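Local structure of ancestral congerin Con-anc (3AJY) at residues Y98-L101 / H105-E108. The protein is a reconstructed ancestral fish galectin that binds beta-galactoside sugars, holding a galactose-containing glycan in its pocket. Sequence-based numbering, arbitrary orientation.
Sequences YIEL and HKLE
Ile99 and Leu107 form a hydrogen-bonded pair of an antiparallel beta hairpin at one border of the five-stranded sheet in the galectin beta-sandwich. Two backbone bonds link them: Ile99 N to Leu107 O, nearly straight with an N-H...O angle of 177°, and Leu107 N to Ile99 O at 2.8 Å. Toward the turn, Leu101 N adds a third, to His105 O at 2.8 Å. Both branched side chains enter the sandwich interior, Ile99 CB meeting Leu107 CB at 4.1 Å, and both rest on Leu61 of the facing sheet. The other face, with Tyr98, Glu100, Lys106 and Glu108, is polar. There Glu100, its CG anti to the backbone N (chi1 -175°) and its chain extended, runs alongside Lys106 in the same direction. Their salt bridge is long, Glu100 OE2 to Lys106 NZ measuring 4.0 Å, and the carboxylate comes closer to the lysine's methylene, OE2 to CE being 3.6 Å. At the non-hydrogen-bonded pair Tyr98-Glu108, the carboxylate plane stands 84° from the ring plane. The stronger polar partners lie outside the pair: Lys96 forms a salt bridge with Glu108 OE2, and Asp93 takes a hydrogen bond from Tyr98 OH. The other carboxylate oxygen, Glu108 OE1, sits at the ring edge near its plane, 3.7 Å from both Tyr98 CD2 and CE2.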
loop_
_atom_site.group_PDB
_atom_site.type_symbol
_atom_site.label_atom_id
_atom_site.label_comp_id
_atom_site.label_asym_id
_atom_site.label_seq_id
_atom_site.Cartn_x
_atom_site.Cartn_y
_atom_site.Cartn_z
ATOM N N TYR A 98 -12.659 -13.469 -4.761
ATOM C CA TYR A 98 -13.928 -12.966 -4.234
ATOM C C TYR A 98 -13.836 -11.462 -4.079
ATOM O O TYR A 98 -13.005 -10.964 -3.326
ATOM C CB TYR A 98 -14.254 -13.609 -2.892
ATOM C CG TYR A 98 -14.189 -15.108 -2.935
ATOM C CD1 TYR A 98 -12.981 -15.779 -2.730
ATOM C CD2 TYR A 98 -15.331 -15.864 -3.199
ATOM C CE1 TYR A 98 -12.919 -17.171 -2.770
ATOM C CE2 TYR A 98 -15.270 -17.257 -3.245
ATOM C CZ TYR A 98 -14.067 -17.897 -3.027
ATOM O OH TYR A 98 -14.002 -19.274 -3.085
ATOM N N ILE A 99 -14.678 -10.745 -4.811
ATOM C CA ILE A 99 -14.607 -9.286 -4.895
ATOM C C ILE A 99 -15.862 -8.644 -4.271
ATOM O O ILE A 99 -16.980 -8.970 -4.673
ATOM C CB ILE A 99 -14.490 -8.829 -6.372
ATOM C CG1 ILE A 99 -13.274 -9.459 -7.070
ATOM C CG2 ILE A 99 -14.433 -7.320 -6.461
ATOM C CD1 ILE A 99 -13.606 -10.510 -8.121
ATOM N N GLU A 100 -15.676 -7.741 -3.304
ATOM C CA GLU A 100 -16.788 -6.971 -2.723
ATOM C C GLU A 100 -16.693 -5.479 -3.044
ATOM O O GLU A 100 -15.691 -4.831 -2.755
ATOM C CB GLU A 100 -16.909 -7.165 -1.204
ATOM C CG GLU A 100 -18.154 -6.469 -0.593
ATOM C CD GLU A 100 -18.325 -6.714 0.911
ATOM O OE1 GLU A 100 -17.313 -6.962 1.612
ATOM O OE2 GLU A 100 -19.486 -6.660 1.399
ATOM N N LEU A 101 -17.752 -4.949 -3.642
ATOM C CA LEU A 101 -17.859 -3.524 -3.937
ATOM C C LEU A 101 -18.509 -2.770 -2.764
ATOM O O LEU A 101 -19.102 -3.386 -1.854
ATOM C CB LEU A 101 -18.634 -3.318 -5.235
ATOM C CG LEU A 101 -18.166 -4.146 -6.445
ATOM C CD1 LEU A 101 -19.034 -3.842 -7.666
ATOM C CD2 LEU A 101 -16.671 -3.974 -6.791
ATOM N N HIS A 105 -22.307 -5.251 -3.213
ATOM C CA HIS A 105 -22.333 -6.149 -4.363
ATOM C C HIS A 105 -21.096 -7.034 -4.360
ATOM O O HIS A 105 -20.012 -6.583 -3.983
ATOM C CB HIS A 105 -22.384 -5.376 -5.680
ATOM C CG HIS A 105 -23.764 -4.962 -6.090
ATOM N ND1 HIS A 105 -24.040 -3.721 -6.624
ATOM C CD2 HIS A 105 -24.947 -5.628 -6.051
ATOM C CE1 HIS A 105 -25.332 -3.640 -6.900
ATOM N NE2 HIS A 105 -25.906 -4.782 -6.556
ATOM N N LYS A 106 -21.266 -8.282 -4.791
ATOM C CA LYS A 106 -20.193 -9.252 -4.762
ATOM C C LYS A 106 -20.020 -9.957 -6.103
ATOM O O LYS A 106 -20.992 -10.222 -6.806
ATOM C CB LYS A 106 -20.402 -10.249 -3.619
ATOM C CG LYS A 106 -19.991 -9.669 -2.270
ATOM C CD LYS A 106 -20.330 -10.587 -1.107
ATOM C CE LYS A 106 -19.837 -10.005 0.213
ATOM N NZ LYS A 106 -20.776 -10.402 1.317
ATOM N N LEU A 107 -18.767 -10.229 -6.445
ATOM C CA LEU A 107 -18.404 -10.899 -7.682
ATOM C C LEU A 107 -17.428 -12.021 -7.387
ATOM O O LEU A 107 -16.784 -12.040 -6.339
ATOM C CB LEU A 107 -17.737 -9.916 -8.661
ATOM C CG LEU A 107 -18.454 -8.625 -9.044
ATOM C CD1 LEU A 107 -17.685 -7.943 -10.170
ATOM C CD2 LEU A 107 -19.877 -8.917 -9.480
ATOM N N GLU A 108 -17.318 -12.948 -8.336
ATOM C CA GLU A 108 -16.340 -14.017 -8.270
ATOM C C GLU A 108 -15.705 -14.206 -9.635
ATOM O O GLU A 108 -16.327 -13.949 -10.664
ATOM C CB GLU A 108 -16.996 -15.320 -7.812
ATOM C CG GLU A 108 -17.617 -15.238 -6.437
ATOM C CD GLU A 108 -18.207 -16.569 -5.975
ATOM O OE1 GLU A 108 -18.586 -16.641 -4.783
ATOM O OE2 GLU A 108 -18.286 -17.520 -6.797
#